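Local structure of lipolytic protein G-D-S-L family (Chitinophaga pinensis, 4Q7Q) at residues 5-11 / 71-77; 157-162 / 178-182; 190-196 / 220-226. The protein is probably a lipase or acylhydrolase of the GDSL family, within the SGNH hydrolase clan, though its substrate is not established. All blocks are in the same frame, centred on the assembly; numbering follows the deposited sequence.

How the interactions relate
The three contacts follow one another along the chain, each closing before the next opens. Interaction 1 joins the neighbouring strands 6-12 and 73-77 within the five-stranded parallel sheet. Interaction 2, centred about 22 Å from it, sets the loop after the outermost strand 175-176 against residues 157-162 of helix 157-171; the two meet where F77 CZ packs on L178 CD1 at 3.4 Å, so both belong to the alpha/beta core. Interaction 3 lies across the chain's centre from interaction 1 and holds together a separate part of the fold, strand 193-196 and loop 220-226, its nearest atoms about 16 Å from interaction 1 and 13 Å from interaction 2.

Interaction 1: residues 5-11 / 71-77; sequences ELTWVAI and ADVYSVF
T7 and D72 grip each other at the start of this parallel strand pair. The amide N of T7 donates to OD2 of D72 at 2.8 Å, using the carboxylate lone pair that faces away from the other oxygen, while T7 O accepts from the amides of both D72 and V73. An aspartate suits this spot because its short chain lets one oxygen stand in for the backbone acceptor that the strand has not yet begun to supply. Further along, the bonds alternate in regular parallel register: V9 N to V73 O, S75 N to V9 O, I11 N to S75 O and F77 N to I11 O.

A second side-chain bond spans the strands on the face of W8 and A10. The indole NE1 of W8 donates to S75 OG at 2.8 Å, with the hydroxyl only 6° out of the ring plane. S75 OG sits between its own backbone N and carbonyl carbon (chi1 59°), where it reaches both the indole and a water 2.7 Å from OG; the same water donates to I11 O. W8 CB rests on V73 CG1 at 3.6 Å, and helix 33-40 covers W8 and A10.

On the other face, V9 and Y74 lie side by side, V9 CB 3.6 Å from Y74 CD2, and V9 CG2 meets A71 CB at 3.5 Å. Helix 104-118 packs on Y74 and V76, while the phenol OH bonds to I69 O. S75 and A10 are small enough to leave room for the broad indole, and the serine hydroxyl and the indole N-H are paired inside an otherwise apolar core.

Interaction 2: residues 157-162 / 178-182; sequences LEEFAN and LYHHP
H180 and E158 make the one direct hydrogen bond between residues 157-162 and 178-182. NE2 of H180 donates to OE2 of E158 at 3.0 Å, almost perfectly straight at 177° and in the plane of the imidazole; it reaches the carboxylate on its anti side, 27° out of that group's plane. The extended glutamate chain is long enough to carry its charge from the helix out to the ring. Because H180 ND1 bonds to D177, both ring nitrogens have carboxylate partners, which fixes the ring's rotation and would probably favour a protonated imidazole. N162 OD1 comes to the edge of the same ring, 3.6 Å from CE1.

A water makes the other polar link, accepting from the amide N of E158 and lying 2.6 Å from Y179 OH. It joins the phenol to the helix backbone at E158.

The apolar contacts centre on Y179, whose CG stands anti to the backbone N (chi1 -169°), sending the ring along the helix surface. E158 CA lies over one face, 3.9 Å from the ring centroid, in a CH-pi contact, and the carboxylate of E158 runs nearly parallel to the ring. L157 CG touches Y179 CE2 at 4.0 Å. Nearer the backbone, A161 CB abuts Y179 CB at 3.5 Å, where a methyl group lets the turn come close.

Residues 178-181 form a type I beta turn, closed by H181 N to L178 O. This is a turn following the edge strand 175-176, packed back on helix 157-171 that precedes that strand in the alpha/beta core of an SGNH-type fold.

Interaction 3: residues 190-196 / 220-226; sequences VKFKHLK and NNEYPYP
V190 sets its CG1 methyl over one face of the Y225 ring, toward the rim, 4.1 Å from its centroid, as a CH-pi contact. F192 O approaches the edge of that ring in its plane, 3.3 Å from Y225 CD1, and K193 CG touches CE1 obliquely. The imidazole of H194 has E222 OE1 at its edge, 3.0 Å from NE2, and ring and carboxylate are nearly coplanar, 20° apart; Y203 stacks on the imidazole. H194 CG stands anti to the backbone N (chi1 174°), which swings the ring out toward the glutamate.

N221 serves as a surrogate strand partner. Its amide docks on the edge of strand 193-196, ND2 donating to H194 O and OD1 accepting from K196 N, each at 3.0 Å, while ND2 also gives to E222 O and so locks the amide's rotation. A leucine here would probably leave H194 O and K196 N without these mates and let the loop drift from the strand. H194 N gives a further, nearly straight bond to P224 O at 2.8 Å. K196 NZ reaches N220 OD1 from above the carbonyl plane.

The proline rings add apolar contacts: P226 CG sits 3.7 Å from F192 CE2, and P224 CB packs near L195 and the aliphatic stem of K193, whose NZ makes a salt bridge to D134. Y225 OH bonds to D134 O. F192 O is buried here without a polar partner, a cost set against the apolar packing around it. The N221 amide and the main-chain carbonyl of P224 thus stand in for regular strand pairing, while the proline rings supply apolar packing.

Interaction 1: residues 5-11 / 71-77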
loop_
_atom_site.group_PDB
_atom_site.type_symbol
_atom_site.label_atom_id
_atom_site.label_comp_id
_atom_site.label_asym_id
_atom_site.label_seq_id
_atom_site.Cartn_x
_atom_site.Cartn_y
_atom_site.Cartn_z
ATOM N N GLU A 5 -24.448 11.581 0.853
ATOM C CA GLU A 5 -23.816 10.500 0.100
ATOM C C GLU A 5 -22.719 11.003 -0.822
ATOM O O GLU A 5 -22.932 11.923 -1.613
ATOM C CB GLU A 5 -24.844 9.706 -0.711
ATOM C CG GLU A 5 -24.199 8.692 -1.653
ATOM C CD GLU A 5 -25.212 7.896 -2.453
ATOM O OE1 GLU A 5 -26.126 7.309 -1.837
ATOM O OE2 GLU A 5 -25.090 7.857 -3.698
ATOM N N LEU A 6 -21.541 10.397 -0.702
ATOM C CA LEU A 6 -20.422 10.719 -1.571
ATOM C C LEU A 6 -19.833 9.446 -2.160
ATOM O O LEU A 6 -19.599 8.465 -1.450
ATOM C CB LEU A 6 -19.337 11.475 -0.800
ATOM C CG LEU A 6 -19.719 12.833 -0.213
ATOM C CD1 LEU A 6 -18.585 13.368 0.651
ATOM C CD2 LEU A 6 -20.079 13.818 -1.321
ATOM N N THR A 7 -19.596 9.467 -3.465
ATOM C CA THR A 7 -18.944 8.357 -4.139
ATOM C C THR A 7 -17.433 8.537 -4.028
ATOM O O THR A 7 -16.893 9.582 -4.391
ATOM C CB THR A 7 -19.366 8.264 -5.616
ATOM O OG1 THR A 7 -20.768 7.963 -5.697
ATOM C CG2 THR A 7 -18.580 7.177 -6.333
ATOM N N TRP A 8 -16.768 7.510 -3.512
ATOM C CA TRP A 8 -15.333 7.536 -3.269
ATOM C C TRP A 8 -14.655 6.435 -4.066
ATOM O O TRP A 8 -14.883 5.255 -3.811
ATOM C CB TRP A 8 -15.066 7.332 -1.775
ATOM C CG TRP A 8 -13.658 6.920 -1.412
ATOM C CD1 TRP A 8 -12.491 7.332 -2.001
ATOM C CD2 TRP A 8 -13.286 5.996 -0.387
ATOM N NE1 TRP A 8 -11.417 6.731 -1.386
ATOM C CE2 TRP A 8 -11.880 5.900 -0.397
ATOM C CE3 TRP A 8 -14.006 5.237 0.543
ATOM C CZ2 TRP A 8 -11.181 5.075 0.484
ATOM C CZ3 TRP A 8 -13.313 4.424 1.420
ATOM C CH2 TRP A 8 -11.913 4.353 1.387
ATOM N N VAL A 9 -13.825 6.833 -5.027
ATOM C CA VAL A 9 -13.031 5.889 -5.803
ATOM C C VAL A 9 -11.675 5.713 -5.130
ATOM O O VAL A 9 -10.922 6.680 -4.959
ATOM C CB VAL A 9 -12.850 6.356 -7.262
ATOM C CG1 VAL A 9 -11.863 5.468 -8.005
ATOM C CG2 VAL A 9 -14.190 6.366 -7.971
ATOM N N ALA A 10 -11.387 4.483 -4.709
ATOM C CA ALA A 10 -10.122 4.169 -4.065
ATOM C C ALA A 10 -9.197 3.511 -5.076
ATOM O O ALA A 10 -9.383 2.353 -5.431
ATOM C CB ALA A 10 -10.349 3.250 -2.868
ATOM N N ILE A 11 -8.207 4.263 -5.545
ATOM C CA ILE A 11 -7.244 3.757 -6.511
ATOM C C ILE A 11 -6.073 3.186 -5.732
ATOM O O ILE A 11 -5.574 3.811 -4.789
ATOM C CB ILE A 11 -6.764 4.884 -7.456
ATOM C CG1 ILE A 11 -7.951 5.413 -8.258
ATOM C CG2 ILE A 11 -5.640 4.401 -8.391
ATOM C CD1 ILE A 11 -7.650 6.637 -9.068
ATOM N N ALA A 71 -16.585 10.735 -9.748
ATOM C CA ALA A 71 -16.869 10.536 -8.332
ATOM C C ALA A 71 -16.531 11.794 -7.553
ATOM O O ALA A 71 -15.914 12.719 -8.088
ATOM C CB ALA A 71 -16.080 9.352 -7.787
ATOM N N ASP A 72 -16.914 11.813 -6.280
ATOM C CA ASP A 72 -16.807 13.015 -5.465
ATOM C C ASP A 72 -15.435 13.144 -4.821
ATOM O O ASP A 72 -14.959 14.253 -4.572
ATOM C CB ASP A 72 -17.884 13.014 -4.379
ATOM C CG ASP A 72 -19.284 12.956 -4.948
ATOM O OD1 ASP A 72 -19.673 13.920 -5.633
ATOM O OD2 ASP A 72 -19.993 11.951 -4.713
ATOM N N VAL A 73 -14.810 12.006 -4.533
ATOM C CA VAL A 73 -13.483 11.996 -3.937
ATOM C C VAL A 73 -12.711 10.797 -4.454
ATOM O O VAL A 73 -13.276 9.722 -4.651
ATOM C CB VAL A 73 -13.543 11.983 -2.382
ATOM C CG1 VAL A 73 -14.413 10.848 -1.876
ATOM C CG2 VAL A 73 -12.152 11.905 -1.765
ATOM N N TYR A 74 -11.421 11.001 -4.696
ATOM C CA TYR A 74 -10.527 9.939 -5.118
ATOM C C TYR A 74 -9.374 9.845 -4.132
ATOM O O TYR A 74 -8.806 10.866 -3.736
ATOM C CB TYR A 74 -9.965 10.234 -6.510
ATOM C CG TYR A 74 -11.002 10.333 -7.611
ATOM C CD1 TYR A 74 -11.813 11.463 -7.740
ATOM C CD2 TYR A 74 -11.160 9.309 -8.540
ATOM C CE1 TYR A 74 -12.754 11.562 -8.751
ATOM C CE2 TYR A 74 -12.108 9.399 -9.560
ATOM C CZ TYR A 74 -12.899 10.532 -9.660
ATOM O OH TYR A 74 -13.845 10.651 -10.661
ATOM N N SER A 75 -9.036 8.626 -3.722
ATOM C CA SER A 75 -7.779 8.415 -3.015
ATOM C C SER A 75 -6.834 7.622 -3.904
ATOM O O SER A 75 -7.267 6.815 -4.739
ATOM C CB SER A 75 -7.981 7.721 -1.660
ATOM O OG SER A 75 -8.613 6.462 -1.796
ATOM N N VAL A 76 -5.540 7.881 -3.754
ATOM C CA VAL A 76 -4.527 7.170 -4.516
ATOM C C VAL A 76 -3.505 6.596 -3.549
ATOM O O VAL A 76 -2.853 7.338 -2.813
ATOM C CB VAL A 76 -3.824 8.097 -5.529
ATOM C CG1 VAL A 76 -2.790 7.327 -6.354
ATOM C CG2 VAL A 76 -4.858 8.753 -6.443
ATOM N N PHE A 77 -3.375 5.275 -3.558
ATOM C CA PHE A 77 -2.548 4.560 -2.591
ATOM C C PHE A 77 -1.653 3.611 -3.387
ATOM O O PHE A 77 -1.988 2.439 -3.590
ATOM C CB PHE A 77 -3.485 3.791 -1.651
ATOM C CG PHE A 77 -2.819 3.151 -0.452
ATOM C CD1 PHE A 77 -1.442 3.185 -0.255
ATOM C CD2 PHE A 77 -3.604 2.488 0.483
ATOM C CE1 PHE A 77 -0.871 2.567 0.855
ATOM C CE2 PHE A 77 -3.039 1.888 1.600
ATOM C CZ PHE A 77 -1.670 1.919 1.779
HETATM O O HOH W 1 -6.939 4.426 -2.218
#

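Interaction 2: residues 157-162 / 178-182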
loop_
_atom_site.group_PDB
_atom_site.type_symbol
_atom_site.label_atom_id
_atom_site.label_comp_id
_atom_site.label_asym_id
_atom_site.label_seq_id
_atom_site.Cartn_x
_atom_site.Cartn_y
_atom_site.Cartn_z
ATOM N N LEU A 157 12.269 2.793 0.235
ATOM C CA LEU A 157 10.828 2.970 0.127
ATOM C C LEU A 157 10.458 4.363 0.623
ATOM O O LEU A 157 9.511 4.988 0.118
ATOM C CB LEU A 157 10.085 1.888 0.918
ATOM C CG LEU A 157 8.555 1.910 0.847
ATOM C CD1 LEU A 157 8.049 1.824 -0.599
ATOM C CD2 LEU A 157 8.008 0.763 1.675
ATOM N N GLU A 158 11.229 4.872 1.581
ATOM C CA GLU A 158 10.978 6.209 2.092
ATOM C C GLU A 158 11.018 7.270 0.990
ATOM O O GLU A 158 10.274 8.250 1.049
ATOM C CB GLU A 158 11.953 6.567 3.213
ATOM C CG GLU A 158 11.611 7.898 3.846
ATOM C CD GLU A 158 12.539 8.295 4.971
ATOM O OE1 GLU A 158 13.652 7.735 5.068
ATOM O OE2 GLU A 158 12.148 9.174 5.765
ATOM N N GLU A 159 11.876 7.079 -0.013
ATOM C CA GLU A 159 11.923 8.025 -1.130
ATOM C C GLU A 159 10.590 8.105 -1.859
ATOM O O GLU A 159 10.203 9.167 -2.352
ATOM C CB GLU A 159 12.994 7.633 -2.130
ATOM C CG GLU A 159 14.391 7.819 -1.629
ATOM C CD GLU A 159 15.393 7.371 -2.660
ATOM O OE1 GLU A 159 15.455 7.999 -3.739
ATOM O OE2 GLU A 159 16.094 6.380 -2.403
ATOM N N PHE A 160 9.905 6.970 -1.940
ATOM C CA PHE A 160 8.590 6.906 -2.573
ATOM C C PHE A 160 7.556 7.646 -1.730
ATOM O O PHE A 160 6.738 8.400 -2.256
ATOM C CB PHE A 160 8.193 5.444 -2.826
ATOM C CG PHE A 160 9.013 4.783 -3.893
ATOM C CD1 PHE A 160 10.334 4.425 -3.652
ATOM C CD2 PHE A 160 8.480 4.539 -5.153
ATOM C CE1 PHE A 160 11.105 3.833 -4.643
ATOM C CE2 PHE A 160 9.244 3.951 -6.144
ATOM C CZ PHE A 160 10.552 3.594 -5.890
ATOM N N ALA A 161 7.593 7.440 -0.420
ATOM C CA ALA A 161 6.719 8.190 0.472
ATOM C C ALA A 161 6.989 9.686 0.345
ATOM O O ALA A 161 6.060 10.495 0.312
ATOM C CB ALA A 161 6.907 7.735 1.901
ATOM N N ASN A 162 8.262 10.054 0.254
ATOM C CA ASN A 162 8.620 11.463 0.173
ATOM C C ASN A 162 8.150 12.102 -1.132
ATOM O O ASN A 162 7.726 13.263 -1.147
ATOM C CB ASN A 162 10.125 11.663 0.391
ATOM C CG ASN A 162 10.550 11.392 1.835
ATOM O OD1 ASN A 162 9.718 11.356 2.744
ATOM N ND2 ASN A 162 11.848 11.220 2.051
ATOM N N LEU A 178 1.298 7.152 5.850
ATOM C CA LEU A 178 1.454 5.874 6.539
ATOM C C LEU A 178 2.918 5.546 6.821
ATOM O O LEU A 178 3.231 4.924 7.833
ATOM C CB LEU A 178 0.823 4.730 5.747
ATOM C CG LEU A 178 -0.662 4.880 5.418
ATOM C CD1 LEU A 178 -1.113 3.684 4.615
ATOM C CD2 LEU A 178 -1.483 5.039 6.697
ATOM N N TYR A 179 3.809 5.952 5.920
ATOM C CA TYR A 179 5.218 5.610 6.063
ATOM C C TYR A 179 5.759 6.101 7.403
ATOM O O TYR A 179 6.461 5.374 8.106
ATOM C CB TYR A 179 6.076 6.170 4.916
ATOM C CG TYR A 179 7.453 5.563 4.965
ATOM C CD1 TYR A 179 8.410 6.055 5.843
ATOM C CD2 TYR A 179 7.780 4.457 4.191
ATOM C CE1 TYR A 179 9.646 5.485 5.949
ATOM C CE2 TYR A 179 9.043 3.879 4.282
ATOM C CZ TYR A 179 9.966 4.405 5.165
ATOM O OH TYR A 179 11.211 3.848 5.293
ATOM N N HIS A 180 5.420 7.336 7.759
ATOM C CA HIS A 180 5.920 7.920 8.998
ATOM C C HIS A 180 4.935 7.846 10.160
ATOM O O HIS A 180 5.139 8.479 11.195
ATOM C CB HIS A 180 6.381 9.363 8.765
ATOM C CG HIS A 180 7.458 9.491 7.729
ATOM N ND1 HIS A 180 7.209 9.923 6.444
ATOM C CD2 HIS A 180 8.786 9.243 7.792
ATOM C CE1 HIS A 180 8.338 9.934 5.758
ATOM N NE2 HIS A 180 9.311 9.526 6.552
ATOM N N HIS A 181 3.873 7.065 9.995
ATOM C CA HIS A 181 2.901 6.877 11.063
ATOM C C HIS A 181 3.574 6.218 12.270
ATOM O O HIS A 181 4.196 5.173 12.135
ATOM C CB HIS A 181 1.741 6.016 10.557
ATOM C CG HIS A 181 0.536 6.039 11.445
ATOM N ND1 HIS A 181 0.551 5.564 12.737
ATOM C CD2 HIS A 181 -0.725 6.475 11.217
ATOM C CE1 HIS A 181 -0.648 5.718 13.274
ATOM N NE2 HIS A 181 -1.440 6.264 12.372
ATOM N N PRO A 182 3.457 6.836 13.454
ATOM C CA PRO A 182 4.186 6.319 14.620
ATOM C C PRO A 182 3.806 4.888 15.030
ATOM O O PRO A 182 4.584 4.234 15.731
ATOM C CB PRO A 182 3.842 7.322 15.732
ATOM C CG PRO A 182 2.602 8.016 15.260
ATOM C CD PRO A 182 2.687 8.050 13.768
HETATM O O HOH W 2 12.635 2.899 3.384
#

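Interaction 3: residues 190-196 / 220-226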
loop_
_atom_site.group_PDB
_atom_site.type_symbol
_atom_site.label_atom_id
_atom_site.label_comp_id
_atom_site.label_asym_id
_atom_site.label_seq_id
_atom_site.Cartn_x
_atom_site.Cartn_y
_atom_site.Cartn_z
ATOM N N VAL A 190 5.293 -8.128 11.619
ATOM C CA VAL A 190 5.022 -9.535 11.921
ATOM C C VAL A 190 5.667 -9.902 13.253
ATOM O O VAL A 190 6.664 -9.297 13.639
ATOM C CB VAL A 190 5.565 -10.484 10.820
ATOM C CG1 VAL A 190 4.807 -10.296 9.509
ATOM C CG2 VAL A 190 7.075 -10.278 10.623
ATOM N N LYS A 191 5.091 -10.869 13.966
ATOM C CA LYS A 191 5.628 -11.274 15.270
ATOM C C LYS A 191 6.932 -12.065 15.146
ATOM O O LYS A 191 7.827 -11.946 15.986
ATOM C CB LYS A 191 4.606 -12.116 16.045
ATOM C CG LYS A 191 3.288 -11.421 16.345
ATOM C CD LYS A 191 3.466 -10.303 17.348
ATOM C CE LYS A 191 2.121 -9.729 17.776
ATOM N NZ LYS A 191 1.310 -10.716 18.541
ATOM N N PHE A 192 7.022 -12.888 14.108
ATOM C CA PHE A 192 8.202 -13.717 13.886
ATOM C C PHE A 192 8.132 -14.330 12.504
ATOM O O PHE A 192 7.088 -14.290 11.847
ATOM C CB PHE A 192 8.314 -14.836 14.934
ATOM C CG PHE A 192 7.143 -15.787 14.942
ATOM C CD1 PHE A 192 6.046 -15.551 15.760
ATOM C CD2 PHE A 192 7.134 -16.908 14.120
ATOM C CE1 PHE A 192 4.968 -16.419 15.768
ATOM C CE2 PHE A 192 6.057 -17.779 14.121
ATOM C CZ PHE A 192 4.972 -17.529 14.948
ATOM N N LYS A 193 9.262 -14.882 12.075
ATOM C CA LYS A 193 9.336 -15.695 10.878
ATOM C C LYS A 193 9.716 -17.094 11.356
ATOM O O LYS A 193 10.674 -17.254 12.101
ATOM C CB LYS A 193 10.408 -15.131 9.949
ATOM C CG LYS A 193 10.061 -15.101 8.469
ATOM C CD LYS A 193 11.179 -14.412 7.695
ATOM C CE LYS A 193 10.989 -14.470 6.190
ATOM N NZ LYS A 193 12.189 -13.897 5.512
ATOM N N HIS A 194 8.940 -18.085 10.927
ATOM C CA HIS A 194 9.075 -19.472 11.334
ATOM C C HIS A 194 10.083 -20.137 10.398
ATOM O O HIS A 194 9.763 -20.446 9.254
ATOM C CB HIS A 194 7.683 -20.107 11.222
ATOM C CG HIS A 194 7.639 -21.582 11.456
ATOM N ND1 HIS A 194 7.823 -22.146 12.698
ATOM C CD2 HIS A 194 7.373 -22.607 10.610
ATOM C CE1 HIS A 194 7.697 -23.459 12.606
ATOM N NE2 HIS A 194 7.424 -23.764 11.350
ATOM N N LEU A 195 11.310 -20.338 10.874
ATOM C CA LEU A 195 12.405 -20.735 9.987
ATOM C C LEU A 195 13.251 -21.847 10.566
ATOM O O LEU A 195 13.400 -21.958 11.777
ATOM C CB LEU A 195 13.320 -19.539 9.735
ATOM C CG LEU A 195 12.694 -18.300 9.102
ATOM C CD1 LEU A 195 13.666 -17.128 9.187
ATOM C CD2 LEU A 195 12.316 -18.581 7.656
ATOM N N LYS A 196 13.829 -22.655 9.684
ATOM C CA LYS A 196 14.810 -23.637 10.105
ATOM C C LYS A 196 16.090 -22.963 10.575
ATOM O O LYS A 196 16.591 -22.032 9.940
ATOM C CB LYS A 196 15.114 -24.626 8.977
ATOM C CG LYS A 196 13.969 -25.578 8.676
ATOM C CD LYS A 196 14.384 -26.639 7.685
ATOM C CE LYS A 196 13.249 -27.620 7.440
ATOM N NZ LYS A 196 13.641 -28.666 6.469
ATOM N N ASN A 220 12.533 -25.724 1.164
ATOM C CA ASN A 220 12.911 -26.451 2.372
ATOM C C ASN A 220 12.530 -25.665 3.629
ATOM O O ASN A 220 13.354 -25.451 4.519
ATOM C CB ASN A 220 14.413 -26.766 2.356
ATOM C CG ASN A 220 14.852 -27.632 3.529
ATOM O OD1 ASN A 220 14.497 -28.808 3.618
ATOM N ND2 ASN A 220 15.637 -27.050 4.430
ATOM N N ASN A 221 11.273 -25.229 3.685
ATOM C CA ASN A 221 10.757 -24.475 4.822
ATOM C C ASN A 221 9.253 -24.287 4.662
ATOM O O ASN A 221 8.794 -23.813 3.622
ATOM C CB ASN A 221 11.442 -23.103 4.911
ATOM C CG ASN A 221 11.423 -22.513 6.317
ATOM O OD1 ASN A 221 12.463 -22.419 6.971
ATOM N ND2 ASN A 221 10.248 -22.075 6.768
ATOM N N GLU A 222 8.491 -24.656 5.690
ATOM C CA GLU A 222 7.052 -24.405 5.716
ATOM C C GLU A 222 6.799 -22.907 5.592
ATOM O O GLU A 222 7.726 -22.110 5.740
ATOM C CB GLU A 222 6.451 -24.922 7.024
ATOM C CG GLU A 222 6.692 -26.400 7.272
ATOM C CD GLU A 222 6.421 -26.804 8.709
ATOM O OE1 GLU A 222 6.443 -25.923 9.595
ATOM O OE2 GLU A 222 6.184 -28.005 8.951
ATOM N N TYR A 223 5.553 -22.523 5.325
ATOM C CA TYR A 223 5.214 -21.107 5.205
ATOM C C TYR A 223 5.620 -20.388 6.482
ATOM O O TYR A 223 5.214 -20.782 7.571
ATOM C CB TYR A 223 3.725 -20.917 4.937
ATOM C CG TYR A 223 3.366 -19.467 4.696
ATOM C CD1 TYR A 223 3.763 -18.817 3.527
ATOM C CD2 TYR A 223 2.646 -18.741 5.638
ATOM C CE1 TYR A 223 3.451 -17.491 3.304
ATOM C CE2 TYR A 223 2.328 -17.409 5.420
ATOM C CZ TYR A 223 2.731 -16.794 4.249
ATOM O OH TYR A 223 2.423 -15.471 4.031
ATOM N N PRO A 224 6.455 -19.348 6.356
ATOM C CA PRO A 224 7.114 -18.790 7.544
ATOM C C PRO A 224 6.258 -17.827 8.375
ATOM O O PRO A 224 6.716 -17.365 9.423
ATOM C CB PRO A 224 8.318 -18.058 6.952
ATOM C CG PRO A 224 7.848 -17.642 5.585
ATOM C CD PRO A 224 6.987 -18.781 5.105
ATOM N N TYR A 225 5.038 -17.539 7.935
ATOM C CA TYR A 225 4.147 -16.677 8.711
ATOM C C TYR A 225 2.838 -17.372 9.097
ATOM O O TYR A 225 1.789 -17.079 8.529
ATOM C CB TYR A 225 3.844 -15.393 7.930
ATOM C CG TYR A 225 5.026 -14.473 7.728
ATOM C CD1 TYR A 225 5.902 -14.186 8.770
ATOM C CD2 TYR A 225 5.261 -13.881 6.493
ATOM C CE1 TYR A 225 6.977 -13.333 8.588
ATOM C CE2 TYR A 225 6.336 -13.022 6.295
ATOM C CZ TYR A 225 7.195 -12.754 7.345
ATOM O OH TYR A 225 8.258 -11.898 7.159
ATOM N N PRO A 226 2.891 -18.297 10.072
ATOM C CA PRO A 226 1.662 -18.925 10.563
ATOM C C PRO A 226 0.771 -17.874 11.229
ATOM O O PRO A 226 1.229 -16.748 11.423
ATOM C CB PRO A 226 2.182 -19.949 11.582
ATOM C CG PRO A 226 3.493 -19.419 12.021
ATOM C CD PRO A 226 4.079 -18.760 10.807
#